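Local coordinates for phenyl-3-pyruvate decarboxylase (Azospirillum brasilense, PDB 2NXW), which catalyses the thiamine diphosphate- and metal-dependent decarboxylation of indole-3-pyruvate to indole-3-acetaldehyde, a step in auxin biosynthesis, at residues Ile165-Ala171 with Val195-Trp201; Ala77-Tyr81 with Leu415-Gly419; Glu239-Ala243 with Gly261-Ala266; Val229-Val233 with Leu295-Ile299; Gly86-Tyr92 with Val113-Ala119. All coordinates share one frame; numbering follows the deposited sequence.

Contact 1: Ile165-Ala171 with Val195-Trp201; sequences IARVLGA and VGDDPAW
Val195, Asp198, Pro199 and Trp201 lie along one side of helix 161-175, where the linker leaving strand 179-184 of the N-terminal TPP-binding domain runs back over the helix on its way to helix 205-221. With CG1 anti to its backbone N (chi1 178°), Val195 splits its methyls: CG1 packs on Ala166 CB, while CG2 sits 3.9 Å from Ile165 CD1, the two side chains crossing at about a right angle. Pro199 presses its CD to 3.4 Å from Ala166 O and rests CG over Arg167 CA. The carboxylate of Asp198 lies against Gly170, with CG 3.4 Å from Gly170 CA; a CB on this glycine would come within 3.0 Å of Asp198 CB, so the bare backbone makes the close approach possible. Farther out, two salt bridges fix that carboxylate, OD1 with Arg34 and OD2 with Arg173. Replacing Asp198 by an alanine removes the carboxylate and would probably leave both arginines without this anionic mate and open a gap over Gly170. Two waters complete the seam. One accepts a hydrogen bond from Trp201 NE1 and donates one to Arg167 O; the other donates to Asp198 OD2 and, at 2.7 Å, to Gly170 O.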
# COMPACT_ATOMS: atom_id res chain seq x y z
N ILE A 165 -2.13 5.51 29.74
CA ILE A 165 -3.53 5.94 29.77
C ILE A 165 -3.61 7.45 29.57
O ILE A 165 -4.39 7.95 28.77
CB ILE A 165 -4.19 5.56 31.12
CG1 ILE A 165 -4.35 4.04 31.19
CG2 ILE A 165 -5.55 6.24 31.27
CD1 ILE A 165 -4.75 3.54 32.55
N ALA A 166 -2.78 8.20 30.30
CA ALA A 166 -2.81 9.65 30.16
C ALA A 166 -2.45 10.07 28.74
O ALA A 166 -3.05 10.99 28.18
CB ALA A 166 -1.83 10.30 31.16
N ARG A 167 -1.49 9.38 28.13
CA ARG A 167 -1.09 9.71 26.77
C ARG A 167 -2.23 9.46 25.77
O ARG A 167 -2.55 10.31 24.94
CB ARG A 167 0.13 8.89 26.34
CG ARG A 167 0.52 9.09 24.88
CD ARG A 167 1.70 8.22 24.45
NE ARG A 167 1.40 6.79 24.42
CZ ARG A 167 0.68 6.19 23.47
NH1 ARG A 167 0.18 6.91 22.47
NH2 ARG A 167 0.47 4.88 23.51
N VAL A 168 -2.83 8.28 25.87
CA VAL A 168 -3.90 7.92 24.95
C VAL A 168 -5.17 8.75 25.16
O VAL A 168 -5.76 9.22 24.17
CB VAL A 168 -4.20 6.42 25.05
CG1 VAL A 168 -5.41 6.05 24.19
CG2 VAL A 168 -2.97 5.64 24.56
N LEU A 169 -5.60 8.93 26.40
CA LEU A 169 -6.80 9.73 26.64
C LEU A 169 -6.51 11.17 26.25
O LEU A 169 -7.39 11.89 25.78
CB LEU A 169 -7.24 9.65 28.09
CG LEU A 169 -7.62 8.25 28.58
CD1 LEU A 169 -8.25 8.37 29.96
CD2 LEU A 169 -8.60 7.59 27.60
N GLY A 170 -5.26 11.59 26.45
CA GLY A 170 -4.87 12.95 26.10
C GLY A 170 -4.96 13.17 24.61
O GLY A 170 -5.32 14.26 24.16
N ALA A 171 -4.62 12.14 23.83
CA ALA A 171 -4.67 12.23 22.38
C ALA A 171 -6.13 12.33 21.92
O ALA A 171 -6.45 13.07 21.00
CB ALA A 171 -4.01 10.99 21.76
N VAL A 195 -3.56 7.78 37.54
CA VAL A 195 -3.28 8.39 36.25
C VAL A 195 -3.20 9.91 36.40
O VAL A 195 -4.09 10.53 36.98
CB VAL A 195 -4.38 8.04 35.21
CG1 VAL A 195 -4.09 8.73 33.89
CG2 VAL A 195 -4.44 6.54 35.02
N GLY A 196 -2.13 10.51 35.88
CA GLY A 196 -1.98 11.95 35.96
C GLY A 196 -2.70 12.70 34.85
O GLY A 196 -3.60 12.14 34.21
N ASP A 197 -2.31 13.94 34.61
CA ASP A 197 -2.94 14.76 33.58
C ASP A 197 -2.43 14.45 32.18
O ASP A 197 -1.38 13.82 32.01
CB ASP A 197 -2.71 16.25 33.85
CG ASP A 197 -3.30 16.70 35.16
OD1 ASP A 197 -4.32 16.13 35.61
OD2 ASP A 197 -2.74 17.66 35.74
N ASP A 198 -3.17 14.91 31.17
CA ASP A 198 -2.76 14.69 29.79
C ASP A 198 -1.41 15.34 29.53
O ASP A 198 -1.15 16.45 30.01
CB ASP A 198 -3.74 15.33 28.79
CG ASP A 198 -5.16 14.80 28.89
OD1 ASP A 198 -5.38 13.72 29.47
OD2 ASP A 198 -6.05 15.51 28.36
N PRO A 199 -0.54 14.67 28.77
CA PRO A 199 0.75 15.29 28.48
C PRO A 199 0.49 16.41 27.47
O PRO A 199 -0.41 16.30 26.63
CB PRO A 199 1.56 14.13 27.89
CG PRO A 199 0.51 13.24 27.29
CD PRO A 199 -0.57 13.27 28.33
N ALA A 200 1.25 17.49 27.55
CA ALA A 200 1.05 18.63 26.65
C ALA A 200 1.45 18.38 25.19
O ALA A 200 2.50 17.80 24.91
CB ALA A 200 1.79 19.85 27.18
N TRP A 201 0.60 18.81 24.27
CA TRP A 201 0.88 18.68 22.84
C TRP A 201 1.60 19.96 22.41
O TRP A 201 1.40 21.02 23.01
CB TRP A 201 -0.41 18.50 22.04
CG TRP A 201 -0.86 17.07 21.95
CD1 TRP A 201 -1.08 16.22 23.00
CD2 TRP A 201 -1.15 16.33 20.76
NE1 TRP A 201 -1.48 14.99 22.52
CE2 TRP A 201 -1.53 15.03 21.16
CE3 TRP A 201 -1.12 16.64 19.39
CZ2 TRP A 201 -1.89 14.04 20.24
CZ3 TRP A 201 -1.47 15.65 18.47
CH2 TRP A 201 -1.85 14.37 18.90
O HOH W 1 -1.26 12.64 24.25
O HOH W 2 -4.95 16.56 25.56

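Contact 2: Ala77-Tyr81 with Leu415-Gly419; sequences AAARY and LMAPG
Met416 inserts its thioether against helix 68-82 in a buried contact between the N-terminal and C-terminal TPP-binding domains, meeting Ala77, Arg80 and Tyr81 on the helix. Its CG stands anti to the backbone N (chi1 -170°) and the chain runs straight on to SD, which reaches 3.5 Å from Ala77 CB. A bend at chi3 (-75°) then turns the terminal methyl along the helix: CE lies 3.5 Å from Ala77 O, a carbonyl already engaged by Tyr81 N within the helix, and 4.2 Å from Tyr81 CB. The same methyl approaches the Tyr81 ring at its edge, near the ring plane. Arg80 crosses Met416 obliquely, its aliphatic part packing CD against Met416 CG at 3.8 Å. Strand 415-416 is an outermost strand, within this chain, of the parallel sheet of the C-terminal domain, hydrogen-bonded through the backbone of Met416 to strand 395-398, so the side chain extends from that strand to a helix of the other domain. Beyond it the chain makes an inverse gamma turn centred on Pro418. The extended Arg80 places its guanidinium edge near Ala417 O, to which NH1 gives a weak hydrogen bond of 3.4 Å, bent to 133° at the hydrogen. Stronger partners hold this buried group: NE pairs with Asp76 and NH2 with Glu109, both in salt bridges.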
# COMPACT_ATOMS: atom_id res chain seq x y z
N ALA A 77 -22.59 8.80 20.65
CA ALA A 77 -23.66 9.73 20.97
C ALA A 77 -23.48 10.39 22.34
O ALA A 77 -23.77 11.58 22.49
CB ALA A 77 -25.00 9.03 20.91
N ALA A 78 -23.04 9.63 23.33
CA ALA A 78 -22.81 10.17 24.67
C ALA A 78 -21.71 11.22 24.62
O ALA A 78 -21.79 12.28 25.28
CB ALA A 78 -22.45 9.06 25.63
N ALA A 79 -20.67 10.95 23.84
CA ALA A 79 -19.56 11.88 23.70
C ALA A 79 -20.06 13.17 23.06
O ALA A 79 -19.76 14.27 23.52
CB ALA A 79 -18.45 11.27 22.85
N ARG A 80 -20.85 13.03 21.99
CA ARG A 80 -21.37 14.20 21.30
C ARG A 80 -22.33 14.99 22.17
O ARG A 80 -22.32 16.22 22.14
CB ARG A 80 -22.11 13.76 20.03
CG ARG A 80 -21.23 13.08 19.01
CD ARG A 80 -21.99 12.84 17.71
NE ARG A 80 -21.32 11.85 16.89
CZ ARG A 80 -21.46 11.75 15.57
NH1 ARG A 80 -22.25 12.60 14.92
NH2 ARG A 80 -20.85 10.77 14.92
N TYR A 81 -23.16 14.29 22.93
CA TYR A 81 -24.16 14.95 23.76
C TYR A 81 -23.56 15.92 24.76
O TYR A 81 -24.05 17.04 24.91
CB TYR A 81 -25.00 13.91 24.50
CG TYR A 81 -26.22 14.51 25.19
CD1 TYR A 81 -27.42 14.68 24.50
CD2 TYR A 81 -26.14 14.97 26.51
CE1 TYR A 81 -28.53 15.29 25.12
CE2 TYR A 81 -27.23 15.58 27.12
CZ TYR A 81 -28.42 15.74 26.42
OH TYR A 81 -29.49 16.37 27.01
N LEU A 415 -29.15 18.33 16.94
CA LEU A 415 -29.37 17.26 15.96
C LEU A 415 -28.08 16.44 15.90
O LEU A 415 -27.00 16.98 15.64
CB LEU A 415 -29.68 17.83 14.58
CG LEU A 415 -29.79 16.82 13.43
CD1 LEU A 415 -30.90 15.80 13.74
CD2 LEU A 415 -30.06 17.55 12.12
N MET A 416 -28.21 15.15 16.14
CA MET A 416 -27.07 14.24 16.14
C MET A 416 -27.31 13.23 15.03
O MET A 416 -28.30 12.51 15.06
CB MET A 416 -27.03 13.55 17.50
CG MET A 416 -25.82 12.76 17.81
SD MET A 416 -26.17 12.00 19.40
CE MET A 416 -25.98 13.38 20.50
N ALA A 417 -26.41 13.16 14.04
CA ALA A 417 -26.64 12.23 12.93
C ALA A 417 -25.34 12.02 12.17
O ALA A 417 -24.40 12.80 12.30
CB ALA A 417 -27.69 12.82 11.99
N PRO A 418 -25.28 10.94 11.37
CA PRO A 418 -24.06 10.66 10.59
C PRO A 418 -24.09 11.50 9.30
O PRO A 418 -24.05 10.97 8.19
CB PRO A 418 -24.15 9.16 10.35
CG PRO A 418 -25.63 8.94 10.21
CD PRO A 418 -26.23 9.82 11.29
N GLY A 419 -24.16 12.82 9.48
CA GLY A 419 -24.24 13.73 8.36
C GLY A 419 -23.09 13.71 7.36
O GLY A 419 -23.28 14.12 6.21

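Contact 3: Glu239-Ala243 with Gly261-Ala266; sequences EAKVA and GLLADA
Glu239 reaches from the first turn of helix 239-249 to the backbone of Leu263 and can be followed outward atom by atom. From CB the chain leaves with CG anti to the backbone N (chi1 178°), and CG passes Leu263 CD1 at 4.1 Å as the two side chains slide by in opposite directions. CD comes near Leu262 CD2. At the tip, OE2 accepts a hydrogen bond of 2.8 Å from Leu263 N through its anti lone pair, at 154° about the hydrogen. This amide belongs to a type II beta turn, Gly261 to Ala264, followed by an overlapping type I turn from Leu263 to Ala266, in the loop after strand 253-255 of the central domain. OE2 also accepts a hydrogen bond from a water, which in turn accepts one from Asp265 N and so ties the carboxylate to the second turn. A leucine in place of Glu239 would probably leave the Leu263 amide and this water without their acceptor. Nearer the helix, Leu263 rests CG 3.8 Å from Ala243 CA, its CD1 meets Val242 CG1 at about a right angle between the side chains, and Ala243 CB touches Ala266 CB at 3.9 Å.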
# COMPACT_ATOMS: atom_id res chain seq x y z
N GLU A 239 -17.81 27.77 21.93
CA GLU A 239 -18.91 28.62 21.45
C GLU A 239 -18.87 30.08 21.92
O GLU A 239 -19.07 30.99 21.12
CB GLU A 239 -20.27 28.00 21.79
CG GLU A 239 -21.43 28.88 21.35
CD GLU A 239 -22.77 28.19 21.47
OE1 GLU A 239 -22.98 27.46 22.46
OE2 GLU A 239 -23.61 28.38 20.57
N ALA A 240 -18.62 30.30 23.21
CA ALA A 240 -18.58 31.66 23.74
C ALA A 240 -17.46 32.48 23.09
O ALA A 240 -17.68 33.62 22.68
CB ALA A 240 -18.40 31.63 25.26
N LYS A 241 -16.27 31.91 23.00
CA LYS A 241 -15.15 32.61 22.40
C LYS A 241 -15.40 32.89 20.92
O LYS A 241 -15.06 33.96 20.42
CB LYS A 241 -13.86 31.79 22.54
CG LYS A 241 -13.31 31.74 23.96
CD LYS A 241 -12.54 33.01 24.29
CE LYS A 241 -11.79 32.86 25.60
NZ LYS A 241 -10.83 33.97 25.81
N VAL A 242 -16.00 31.93 20.22
CA VAL A 242 -16.26 32.13 18.81
C VAL A 242 -17.38 33.14 18.57
O VAL A 242 -17.37 33.85 17.57
CB VAL A 242 -16.49 30.77 18.11
CG1 VAL A 242 -16.96 30.96 16.66
CG2 VAL A 242 -15.18 29.99 18.13
N ALA A 243 -18.34 33.22 19.49
CA ALA A 243 -19.41 34.22 19.35
C ALA A 243 -18.75 35.60 19.43
O ALA A 243 -19.10 36.51 18.68
CB ALA A 243 -20.44 34.06 20.47
N GLY A 261 -26.55 25.08 14.93
CA GLY A 261 -27.02 25.45 16.26
C GLY A 261 -26.06 26.36 17.01
O GLY A 261 -26.46 27.07 17.93
N LEU A 262 -24.79 26.33 16.63
CA LEU A 262 -23.79 27.17 17.30
C LEU A 262 -24.07 28.65 17.03
O LEU A 262 -24.52 29.02 15.94
CB LEU A 262 -22.39 26.81 16.80
CG LEU A 262 -21.82 25.45 17.23
CD1 LEU A 262 -20.49 25.20 16.50
CD2 LEU A 262 -21.64 25.42 18.74
N LEU A 263 -23.80 29.49 18.02
CA LEU A 263 -23.99 30.94 17.92
C LEU A 263 -25.44 31.38 17.67
O LEU A 263 -25.68 32.52 17.26
CB LEU A 263 -23.09 31.54 16.83
CG LEU A 263 -21.67 31.92 17.28
CD1 LEU A 263 -20.89 30.69 17.73
CD2 LEU A 263 -20.96 32.62 16.13
N ALA A 264 -26.39 30.50 17.93
CA ALA A 264 -27.80 30.83 17.71
C ALA A 264 -28.24 32.06 18.50
O ALA A 264 -29.04 32.86 18.01
CB ALA A 264 -28.69 29.64 18.07
N ASP A 265 -27.72 32.22 19.71
CA ASP A 265 -28.10 33.34 20.56
C ASP A 265 -27.10 34.49 20.52
O ASP A 265 -27.22 35.46 21.27
CB ASP A 265 -28.27 32.88 22.02
CG ASP A 265 -29.30 31.79 22.16
OD1 ASP A 265 -30.33 31.83 21.45
OD2 ASP A 265 -29.09 30.88 23.00
N ALA A 266 -26.11 34.39 19.64
CA ALA A 266 -25.07 35.42 19.52
C ALA A 266 -25.51 36.71 18.82
O ALA A 266 -26.51 36.74 18.11
CB ALA A 266 -23.88 34.83 18.77
O HOH W 3 -25.57 30.90 21.01
O HOH W 4 -26.23 28.43 20.85

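Contact 4: Val229-Val233 with Leu295-Ile299; sequences VCVEV and LLGAI
Val229 and Leu296 form a parallel beta bridge, after which both chains leave the sheet, and two backbone hydrogen bonds, Cys230 N to Leu296 O and Glu232 N to Gly297 O, follow in succession. The site lies at the C-terminal ends of neighbouring parallel strands 225-229 and 292-296 in the central domain, where the first chain passes into helix 231-235. The second bond is the straighter, 172° at the hydrogen against 138°. Gly297 has a positive phi, a conformation glycine adopts most readily, and a CB here would fall 2.7 Å from Glu232 CB; the helix start therefore packs directly on bare backbone. Glu232 lies across this residue, with CG 3.5 Å from Gly297 O and OE1 3.5 Å from Gly297 CA. Its other oxygen is held outside the pair, by a salt bridge to Lys110 and a hydrogen bond from Asp322 N, so a buried carboxylate links the central domain to the loop that carries Lys110. On the flank, Val233 CG2 meets Leu296 CD2 at 4.0 Å, the side chains at about a right angle, while Val231 CG1, placed between its own N and carbonyl carbon (chi1 75°), touches both Gly297 O and Ile299 CG1. Ile299 also packs on Leu129 of the second subunit. With its sulfur turned beside its own backbone N, Cys230 packs against the other chain segment, SG lying 3.4 Å from Ala298 CB.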
# COMPACT_ATOMS: atom_id res chain seq x y z
N VAL A 229 -18.48 28.38 11.11
CA VAL A 229 -18.31 27.83 12.45
C VAL A 229 -18.60 26.34 12.31
O VAL A 229 -19.69 25.93 11.91
CB VAL A 229 -19.26 28.53 13.44
CG1 VAL A 229 -19.16 27.89 14.81
CG2 VAL A 229 -18.88 30.01 13.51
N CYS A 230 -17.61 25.53 12.67
CA CYS A 230 -17.68 24.10 12.44
C CYS A 230 -17.53 23.15 13.63
O CYS A 230 -17.51 23.59 14.78
CB CYS A 230 -16.65 23.79 11.35
SG CYS A 230 -16.57 25.12 10.06
N VAL A 231 -17.40 21.86 13.34
CA VAL A 231 -17.36 20.83 14.38
C VAL A 231 -16.39 21.01 15.54
O VAL A 231 -16.78 20.82 16.69
CB VAL A 231 -17.18 19.40 13.75
CG1 VAL A 231 -15.76 19.18 13.29
CG2 VAL A 231 -17.60 18.33 14.75
N GLU A 232 -15.15 21.39 15.28
CA GLU A 232 -14.21 21.56 16.39
C GLU A 232 -14.63 22.63 17.39
O GLU A 232 -14.27 22.56 18.57
CB GLU A 232 -12.80 21.85 15.88
CG GLU A 232 -12.14 20.68 15.17
CD GLU A 232 -10.67 20.93 14.89
OE1 GLU A 232 -10.31 22.11 14.69
OE2 GLU A 232 -9.88 19.96 14.87
N VAL A 233 -15.39 23.62 16.94
CA VAL A 233 -15.84 24.68 17.85
C VAL A 233 -16.75 24.05 18.90
O VAL A 233 -16.67 24.37 20.08
CB VAL A 233 -16.60 25.78 17.09
CG1 VAL A 233 -17.22 26.78 18.08
CG2 VAL A 233 -15.64 26.51 16.14
N LEU A 295 -12.66 28.52 7.44
CA LEU A 295 -13.26 27.29 7.97
C LEU A 295 -12.69 27.07 9.36
O LEU A 295 -11.60 26.51 9.52
CB LEU A 295 -12.93 26.10 7.07
CG LEU A 295 -13.37 26.19 5.61
CD1 LEU A 295 -12.90 24.96 4.85
CD2 LEU A 295 -14.89 26.32 5.55
N LEU A 296 -13.43 27.51 10.36
CA LEU A 296 -12.98 27.37 11.74
C LEU A 296 -13.37 26.02 12.32
O LEU A 296 -14.48 25.85 12.85
CB LEU A 296 -13.57 28.53 12.58
CG LEU A 296 -12.99 28.75 13.98
CD1 LEU A 296 -11.55 29.20 13.89
CD2 LEU A 296 -13.83 29.80 14.70
N GLY A 297 -12.47 25.04 12.18
CA GLY A 297 -12.66 23.70 12.72
C GLY A 297 -13.44 22.72 11.86
O GLY A 297 -14.00 21.76 12.39
N ALA A 298 -13.41 22.92 10.55
CA ALA A 298 -14.18 22.09 9.63
C ALA A 298 -13.58 20.79 9.11
O ALA A 298 -12.40 20.70 8.83
CB ALA A 298 -14.59 22.93 8.43
N ILE A 299 -14.44 19.78 9.00
CA ILE A 299 -14.05 18.51 8.41
C ILE A 299 -14.22 18.78 6.91
O ILE A 299 -15.24 19.35 6.51
CB ILE A 299 -15.02 17.38 8.82
CG1 ILE A 299 -14.72 16.95 10.25
CG2 ILE A 299 -14.93 16.21 7.85
CD1 ILE A 299 -15.78 16.07 10.86

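Contact 5: Gly86-Tyr92 with Val113-Ala119; sequences GVAAVTY and VVVISGA
Tyr92 turns its CG anti to the backbone N (chi1 -158°), and Ile116 sets its CG1 beside its own backbone N (chi1 -54°); these torsions bring both side chains onto the partner strand. The Tyr92 ring receives Gly118 O at its edge, with CB 3.3 Å from that oxygen, and CD1 packs 3.9 Å from Ala119 CB. Its hydroxyl is hydrogen-bonded to Asp139. Ile116 CD1 meets Val87 CG1 at 3.7 Å on one face of the sheet, and on the other Ala88 CB lies 4.0 Å from Val113 CG1. Between the faces runs a parallel ladder of five backbone hydrogen bonds from Gly86 to Gly118. The Ala88 N to Val114 O bond is almost straight, 179° at the hydrogen, whereas Val114 N stands above the Gly86 carbonyl plane. Ser117 OG donates at 2.8 Å to Gly118 O, in the carbonyl plane on a lone pair, and has a second partner in Gln141. Near the ladder's end, the nearest atoms of the Thr91 side chain and a bound thiamine diphosphate are about 4 Å apart, as are those of the side chains of Val90 and Glu68, a residue of the cofactor pocket. Strands 39-41 and 179-184 continue this parallel sheet of the N-terminal TPP-binding domain on either side; helix 68-82 packs on the face of Ala88 and Val113, and helix 23-33 on that of Val87, Val114 and Ile116.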
# COMPACT_ATOMS: atom_id res chain seq x y z
N GLY A 86 -16.41 9.44 25.19
CA GLY A 86 -17.39 8.37 25.18
C GLY A 86 -16.63 7.10 25.55
O GLY A 86 -15.42 7.04 25.33
N VAL A 87 -17.30 6.10 26.11
CA VAL A 87 -16.60 4.87 26.51
C VAL A 87 -17.36 3.65 26.04
O VAL A 87 -18.52 3.43 26.38
CB VAL A 87 -16.40 4.81 28.05
CG1 VAL A 87 -15.47 3.65 28.40
CG2 VAL A 87 -15.82 6.13 28.54
N ALA A 88 -16.66 2.83 25.25
CA ALA A 88 -17.22 1.62 24.67
C ALA A 88 -16.33 0.44 25.01
O ALA A 88 -15.17 0.39 24.58
CB ALA A 88 -17.31 1.78 23.16
N ALA A 89 -16.88 -0.51 25.76
CA ALA A 89 -16.15 -1.69 26.21
C ALA A 89 -16.60 -2.96 25.51
O ALA A 89 -17.79 -3.29 25.49
CB ALA A 89 -16.29 -1.85 27.73
N VAL A 90 -15.63 -3.69 24.96
CA VAL A 90 -15.88 -4.91 24.22
C VAL A 90 -14.93 -6.04 24.60
O VAL A 90 -13.97 -5.84 25.37
CB VAL A 90 -15.75 -4.67 22.70
CG1 VAL A 90 -16.84 -3.69 22.24
CG2 VAL A 90 -14.37 -4.14 22.37
N THR A 91 -15.19 -7.22 24.07
CA THR A 91 -14.33 -8.35 24.35
C THR A 91 -13.47 -8.61 23.11
O THR A 91 -13.79 -8.16 22.01
CB THR A 91 -15.14 -9.60 24.73
OG1 THR A 91 -14.26 -10.60 25.25
CG2 THR A 91 -15.91 -10.15 23.52
N TYR A 92 -12.38 -9.34 23.31
CA TYR A 92 -11.43 -9.64 22.25
C TYR A 92 -12.03 -10.46 21.13
O TYR A 92 -12.86 -11.34 21.35
CB TYR A 92 -10.24 -10.41 22.84
CG TYR A 92 -8.98 -10.33 22.01
CD1 TYR A 92 -8.29 -9.14 21.90
CD2 TYR A 92 -8.50 -11.45 21.33
CE1 TYR A 92 -7.13 -9.03 21.14
CE2 TYR A 92 -7.32 -11.36 20.55
CZ TYR A 92 -6.65 -10.14 20.47
OH TYR A 92 -5.49 -10.00 19.73
N VAL A 113 -14.36 8.52 21.08
CA VAL A 113 -14.83 7.30 21.72
C VAL A 113 -13.61 6.52 22.17
O VAL A 113 -12.71 6.24 21.38
CB VAL A 113 -15.65 6.41 20.74
CG1 VAL A 113 -15.93 5.06 21.39
CG2 VAL A 113 -16.96 7.11 20.38
N VAL A 114 -13.57 6.21 23.46
CA VAL A 114 -12.48 5.43 24.02
C VAL A 114 -12.90 3.97 23.95
O VAL A 114 -13.83 3.54 24.65
CB VAL A 114 -12.20 5.82 25.50
CG1 VAL A 114 -11.09 4.94 26.07
CG2 VAL A 114 -11.82 7.29 25.59
N VAL A 115 -12.25 3.21 23.09
CA VAL A 115 -12.54 1.79 22.93
C VAL A 115 -11.66 1.02 23.90
O VAL A 115 -10.43 1.20 23.90
CB VAL A 115 -12.22 1.32 21.50
CG1 VAL A 115 -12.45 -0.19 21.37
CG2 VAL A 115 -13.09 2.09 20.52
N ILE A 116 -12.27 0.19 24.74
CA ILE A 116 -11.53 -0.61 25.71
C ILE A 116 -11.85 -2.06 25.41
O ILE A 116 -12.99 -2.50 25.57
CB ILE A 116 -11.97 -0.32 27.16
CG1 ILE A 116 -11.87 1.18 27.45
CG2 ILE A 116 -11.09 -1.11 28.15
CD1 ILE A 116 -12.41 1.57 28.81
N SER A 117 -10.85 -2.82 24.96
CA SER A 117 -11.07 -4.23 24.67
C SER A 117 -10.35 -5.15 25.63
O SER A 117 -9.21 -4.89 26.01
CB SER A 117 -10.59 -4.59 23.26
OG SER A 117 -10.78 -5.97 22.98
N GLY A 118 -11.04 -6.21 26.04
CA GLY A 118 -10.39 -7.20 26.88
C GLY A 118 -9.43 -7.92 25.94
O GLY A 118 -9.53 -7.79 24.71
N ALA A 119 -8.50 -8.68 26.49
CA ALA A 119 -7.54 -9.40 25.66
C ALA A 119 -6.98 -10.57 26.45
O ALA A 119 -7.12 -10.62 27.68
CB ALA A 119 -6.41 -8.47 25.23

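The five contacts illustrate how a multidomain enzyme is joined within and between its domains. Contact 5 borders the cofactor, whereas the side chain of Ala417 in contact 2 is about 12 Å from a thiamine diphosphate and contacts 1, 3 and 4 lie away from the cofactor and metal sites. Helix 68-82 links contact 2 to contact 5, Ala79 CB lying 3.6 Å from Gly86 N. Contact 1 meets the same sheet through Leu169 CD2, 3.8 Å from Val114 CG2. Contacts 3 and 4 share the central domain's packing, with Leu262 CD1 3.4 Å from Val229 CG1, while the centres of contacts 3 and 5 are 34 Å apart.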